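Local coordinates for putative lipoprotein (PDB 3QNK), which probably binds glycans at the outer membrane as a SusD-like lipoprotein, although its own ligand is not known, at residues A184-S189 against A392-N397; E199-S204 against A399-E404. One frame throughout, in Å; residues are numbered along the deposited sequence.

Contact 1 of 2, residues A184-S189 against A392-N397; sequences AYALKS and AEIYLN
Asn-397 and Ser-189 meet through a hydrogen bond from ND2 to OG, 3.1 Å long with an N-H...O angle of 158°. OG of Ser-189 lies in the plane of the Asn-397 amide, so the bond follows the direction in which the NH2 group donates. Beside this polar pair, the contact is carried by Ile-394, whose CD1 reaches the CB of Ala-186 at 3.7 Å. The same methyl also borders the serine, with CD1 of Ile-394 4.1 Å from OG of Ser-189, so that a small apolar patch adjoins the hydrogen bond. All four residues are buried.

The axes of the short segments approach to 10.1 Å, their N-to-C directions 36° apart, and the contact is made by side chains. Helices 181-194 and 391-405 belong to the alpha-alpha superhelix of this SusD-like fold, a TPR-related architecture, and the contact joins its N-terminal starch-binding-associated part to its C-terminal SusD part.

A second shell fixes the polar groups. The Ser-189 side chain turns back between its own backbone N and carbonyl carbon (chi1 74°), and OG gives its proton to the carbonyl O of Ala-186 at 2.8 Å. This leaves the oxygen to accept from Asn-397. The amide is held from further directions: ND2 also donates to OE2 of Glu-393, one turn earlier, at 3.3 Å, while OD1 accepts from Arg-443. Glu-393 is itself salt-bridged through OE1 to Arg-190, the residue following Ser-189, which adds an ionic tie between the same two helices. Val-208 and Tyr-209 of helix 198-209 pack against Ile-394.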
loop_
_atom_site.group_PDB
_atom_site.type_symbol
_atom_site.label_atom_id
_atom_site.label_comp_id
_atom_site.label_asym_id
_atom_site.label_seq_id
_atom_site.Cartn_x
_atom_site.Cartn_y
_atom_site.Cartn_z
ATOM N N ALA B 184 15.962 10.978 -20.975
ATOM C CA ALA B 184 16.429 9.596 -21.110
ATOM C C ALA B 184 17.959 9.528 -21.030
ATOM O O ALA B 184 18.479 8.710 -20.275
ATOM C CB ALA B 184 15.934 8.995 -22.407
ATOM N N TYR B 185 18.677 10.421 -21.747
ATOM C CA TYR B 185 20.139 10.453 -21.713
ATOM C C TYR B 185 20.636 10.847 -20.332
ATOM O O TYR B 185 21.589 10.236 -19.828
ATOM C CB TYR B 185 20.702 11.401 -22.780
ATOM C CG TYR B 185 20.919 10.759 -24.135
ATOM C CD1 TYR B 185 21.880 9.765 -24.314
ATOM C CD2 TYR B 185 20.231 11.214 -25.265
ATOM C CE1 TYR B 185 22.085 9.175 -25.562
ATOM C CE2 TYR B 185 20.459 10.661 -26.529
ATOM C CZ TYR B 185 21.388 9.642 -26.673
ATOM O OH TYR B 185 21.607 9.084 -27.915
ATOM N N ALA B 186 19.982 11.847 -19.706
ATOM C CA ALA B 186 20.323 12.302 -18.361
ATOM C C ALA B 186 20.135 11.161 -17.336
ATOM O O ALA B 186 21.042 10.938 -16.535
ATOM C CB ALA B 186 19.493 13.512 -17.981
ATOM N N LEU B 187 19.024 10.389 -17.412
ATOM C CA LEU B 187 18.841 9.280 -16.480
ATOM C C LEU B 187 19.875 8.212 -16.754
ATOM O O LEU B 187 20.455 7.703 -15.792
ATOM C CB LEU B 187 17.411 8.691 -16.494
ATOM C CG LEU B 187 17.036 7.676 -15.355
ATOM C CD1 LEU B 187 17.259 8.250 -13.977
ATOM C CD2 LEU B 187 15.601 7.196 -15.476
ATOM N N LYS B 188 20.179 7.947 -18.043
ATOM C CA LYS B 188 21.165 6.964 -18.489
ATOM C C LYS B 188 22.509 7.242 -17.834
ATOM O O LYS B 188 23.066 6.331 -17.216
ATOM C CB LYS B 188 21.285 6.963 -20.028
ATOM C CG LYS B 188 21.750 5.654 -20.657
ATOM C CD LYS B 188 21.515 5.556 -22.169
ATOM C CE LYS B 188 22.626 4.786 -22.876
ATOM N NZ LYS B 188 23.718 5.666 -23.420
ATOM N N SER B 189 22.990 8.516 -17.880
ATOM C CA SER B 189 24.286 8.912 -17.296
ATOM C C SER B 189 24.346 8.621 -15.783
ATOM O O SER B 189 25.395 8.168 -15.320
ATOM C CB SER B 189 24.598 10.384 -17.569
ATOM O OG SER B 189 23.835 11.297 -16.796
ATOM N N ALA B 392 22.663 20.589 -14.096
ATOM C CA ALA B 392 23.833 20.589 -13.213
ATOM C C ALA B 392 24.441 19.187 -13.021
ATOM O O ALA B 392 25.665 19.062 -12.922
ATOM C CB ALA B 392 23.464 21.166 -11.864
ATOM N N GLU B 393 23.587 18.136 -12.993
ATOM C CA GLU B 393 24.013 16.759 -12.799
ATOM C C GLU B 393 24.867 16.244 -13.946
ATOM O O GLU B 393 25.780 15.448 -13.705
ATOM C CB GLU B 393 22.805 15.856 -12.631
ATOM C CG GLU B 393 23.080 14.721 -11.677
ATOM C CD GLU B 393 21.956 13.719 -11.557
ATOM O OE1 GLU B 393 20.818 14.127 -11.207
ATOM O OE2 GLU B 393 22.227 12.519 -11.802
ATOM N N ILE B 394 24.568 16.670 -15.197
ATOM C CA ILE B 394 25.316 16.250 -16.376
ATOM C C ILE B 394 26.792 16.579 -16.145
ATOM O O ILE B 394 27.631 15.693 -16.249
ATOM C CB ILE B 394 24.733 16.902 -17.657
ATOM C CG1 ILE B 394 23.218 16.611 -17.800
ATOM C CG2 ILE B 394 25.509 16.561 -18.929
ATOM C CD1 ILE B 394 22.781 15.144 -17.753
ATOM N N TYR B 395 27.080 17.803 -15.700
ATOM C CA TYR B 395 28.431 18.269 -15.443
ATOM C C TYR B 395 29.140 17.453 -14.365
ATOM O O TYR B 395 30.304 17.069 -14.552
ATOM C CB TYR B 395 28.404 19.739 -15.047
ATOM C CG TYR B 395 28.002 20.644 -16.186
ATOM C CD1 TYR B 395 28.927 21.040 -17.145
ATOM C CD2 TYR B 395 26.695 21.110 -16.306
ATOM C CE1 TYR B 395 28.564 21.867 -18.198
ATOM C CE2 TYR B 395 26.318 21.942 -17.360
ATOM C CZ TYR B 395 27.260 22.315 -18.307
ATOM O OH TYR B 395 26.943 23.150 -19.347
ATOM N N LEU B 396 28.442 17.166 -13.262
ATOM C CA LEU B 396 29.005 16.449 -12.120
ATOM C C LEU B 396 29.161 14.944 -12.390
ATOM O O LEU B 396 30.169 14.381 -11.983
ATOM C CB LEU B 396 28.177 16.723 -10.853
ATOM C CG LEU B 396 28.363 18.141 -10.277
ATOM C CD1 LEU B 396 27.403 18.431 -9.168
ATOM C CD2 LEU B 396 29.760 18.349 -9.778
ATOM N N ASN B 397 28.233 14.318 -13.143
ATOM C CA ASN B 397 28.355 12.919 -13.564
ATOM C C ASN B 397 29.535 12.777 -14.515
ATOM O O ASN B 397 30.299 11.825 -14.415
ATOM C CB ASN B 397 27.067 12.438 -14.249
ATOM C CG ASN B 397 25.858 12.358 -13.345
ATOM O OD1 ASN B 397 25.937 12.541 -12.135
ATOM N ND2 ASN B 397 24.708 12.060 -13.919
#

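Contact 2 of 2, residues E199-S204 against A399-E404; sequences EDVIKS and AEARLE
Ile-202 sets CG2 anti to its backbone N and CG1 beside that N (chi1 -62°), which spreads both branches over helix 391-405. Arg-402 places CG beside its own N, and the chain then runs extended to NE, carrying the guanidinium back to the isoleucine. Here helix 198-209, the neighbour of helix 181-194 in the alpha-alpha superhelix, packs against helix 391-405 with the two directions 139° apart and the segment axes 8.4 Å from each other.

The small side chain of Ala-401 is consistent with this close approach: its CB points toward the other helix and meets CB of Val-201 at 3.6 Å and CG1 of Ile-202 at 3.8 Å. The CA atoms of Val-201 and Ala-401 lie 6.3 Å apart.

Further toward the partly exposed side, the Ile-202 and Arg-402 side chains cross at a slant. CD1 of Ile-202 rests against CG of Arg-402 at 4.0 Å, so the aliphatic part of the arginine extends the apolar surface. The charged end is held within its own helix and the short link to helix 408-420: NE is salt-bridged to Asp-398, one turn earlier, and NH1 to Asp-407. The remaining nitrogen, NH2 of Arg-402, lies 3.4 Å from CG2 of Ile-202.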
loop_
_atom_site.group_PDB
_atom_site.type_symbol
_atom_site.label_atom_id
_atom_site.label_comp_id
_atom_site.label_asym_id
_atom_site.label_seq_id
_atom_site.Cartn_x
_atom_site.Cartn_y
_atom_site.Cartn_z
ATOM N N GLU B 199 33.167 5.213 -19.016
ATOM C CA GLU B 199 33.322 5.536 -20.450
ATOM C C GLU B 199 31.943 5.844 -21.067
ATOM O O GLU B 199 31.827 6.779 -21.868
ATOM C CB GLU B 199 34.059 4.432 -21.217
ATOM N N ASP B 200 30.887 5.137 -20.593
ATOM C CA ASP B 200 29.506 5.322 -21.044
ATOM C C ASP B 200 28.893 6.625 -20.534
ATOM O O ASP B 200 28.217 7.292 -21.316
ATOM C CB ASP B 200 28.621 4.138 -20.638
ATOM C CG ASP B 200 28.978 2.831 -21.318
ATOM O OD1 ASP B 200 28.890 2.760 -22.581
ATOM O OD2 ASP B 200 29.360 1.883 -20.602
ATOM N N VAL B 201 29.124 6.995 -19.238
ATOM C CA VAL B 201 28.624 8.235 -18.619
ATOM C C VAL B 201 28.993 9.447 -19.474
ATOM O O VAL B 201 28.116 10.249 -19.791
ATOM C CB VAL B 201 29.146 8.433 -17.175
ATOM C CG1 VAL B 201 28.636 9.738 -16.568
ATOM C CG2 VAL B 201 28.772 7.269 -16.283
ATOM N N ILE B 202 30.296 9.548 -19.857
ATOM C CA ILE B 202 30.885 10.619 -20.651
ATOM C C ILE B 202 30.146 10.773 -21.994
ATOM O O ILE B 202 29.867 11.906 -22.409
ATOM C CB ILE B 202 32.409 10.369 -20.843
ATOM C CG1 ILE B 202 33.125 10.360 -19.479
ATOM C CG2 ILE B 202 33.026 11.424 -21.799
ATOM C CD1 ILE B 202 34.470 9.704 -19.442
ATOM N N LYS B 203 29.822 9.641 -22.637
ATOM C CA LYS B 203 29.124 9.583 -23.915
ATOM C C LYS B 203 27.691 10.082 -23.747
ATOM O O LYS B 203 27.238 10.907 -24.550
ATOM C CB LYS B 203 29.157 8.166 -24.493
ATOM C CG LYS B 203 30.533 7.737 -25.024
ATOM C CD LYS B 203 30.441 6.549 -26.000
ATOM C CE LYS B 203 31.554 5.532 -25.868
ATOM N NZ LYS B 203 31.086 4.260 -25.231
ATOM N N SER B 204 26.997 9.634 -22.679
ATOM C CA SER B 204 25.627 10.060 -22.369
ATOM C C SER B 204 25.548 11.572 -22.086
ATOM O O SER B 204 24.658 12.244 -22.609
ATOM C CB SER B 204 25.081 9.277 -21.191
ATOM O OG SER B 204 24.922 7.928 -21.581
ATOM N N ALA B 399 32.183 14.964 -14.659
ATOM C CA ALA B 399 33.393 15.229 -13.870
ATOM C C ALA B 399 33.858 13.960 -13.143
ATOM O O ALA B 399 35.040 13.602 -13.211
ATOM C CB ALA B 399 33.133 16.341 -12.870
ATOM N N GLU B 400 32.895 13.232 -12.553
ATOM C CA GLU B 400 33.124 12.020 -11.821
ATOM C C GLU B 400 33.677 10.906 -12.719
ATOM O O GLU B 400 34.698 10.301 -12.358
ATOM C CB GLU B 400 31.843 11.586 -11.111
ATOM C CG GLU B 400 32.117 10.550 -10.044
ATOM C CD GLU B 400 31.043 10.248 -9.022
ATOM O OE1 GLU B 400 30.151 11.103 -8.800
ATOM O OE2 GLU B 400 31.170 9.186 -8.365
ATOM N N ALA B 401 33.026 10.633 -13.870
ATOM C CA ALA B 401 33.444 9.603 -14.821
ATOM C C ALA B 401 34.767 9.960 -15.474
ATOM O O ALA B 401 35.602 9.078 -15.649
ATOM C CB ALA B 401 32.388 9.403 -15.878
ATOM N N ARG B 402 34.980 11.246 -15.795
ATOM C CA ARG B 402 36.224 11.699 -16.417
ATOM C C ARG B 402 37.388 11.480 -15.506
ATOM O O ARG B 402 38.406 10.962 -15.969
ATOM C CB ARG B 402 36.173 13.162 -16.823
ATOM C CG ARG B 402 35.534 13.300 -18.151
ATOM C CD ARG B 402 35.077 14.700 -18.438
ATOM N NE ARG B 402 34.232 14.673 -19.622
ATOM C CZ ARG B 402 34.676 14.812 -20.859
ATOM N NH1 ARG B 402 35.962 15.064 -21.084
ATOM N NH2 ARG B 402 33.839 14.709 -21.887
ATOM N N LEU B 403 37.245 11.806 -14.213
ATOM C CA LEU B 403 38.352 11.589 -13.289
ATOM C C LEU B 403 38.731 10.106 -13.217
ATOM O O LEU B 403 39.903 9.773 -13.422
ATOM C CB LEU B 403 38.049 12.120 -11.881
ATOM C CG LEU B 403 39.214 11.931 -10.952
ATOM C CD1 LEU B 403 39.871 13.210 -10.647
ATOM C CD2 LEU B 403 38.826 11.156 -9.755
ATOM N N GLU B 404 37.732 9.215 -12.989
ATOM C CA GLU B 404 37.955 7.774 -12.885
ATOM C C GLU B 404 38.561 7.167 -14.153
ATOM O O GLU B 404 39.210 6.134 -14.082
ATOM C CB GLU B 404 36.655 7.055 -12.531
ATOM C CG GLU B 404 36.041 7.455 -11.194
ATOM C CD GLU B 404 36.925 7.397 -9.959
ATOM O OE1 GLU B 404 37.931 6.647 -9.948
ATOM O OE2 GLU B 404 36.594 8.111 -8.987
#

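In the fold
Followed from the N terminus, the chain passes through several helices before helix 181-194, then turns into helix 198-209; it passes through some 180 residues, including strand 238-244, before helix 391-405. Contact 1 closes a loop of 202 residues back to helix 181-194, and contact 2 one of 194 residues back to helix 198-209. The segments alternate along the chain, so the two loops cross. Both close on helix 391-405, contact 1 on its first half and contact 2 on its second, binding the consecutive helices 181-194 and 198-209 to it. The contact centres lie about 10 Å apart, and Lys-188 NZ probably hydrogen-bonds Ser-204 OG between them.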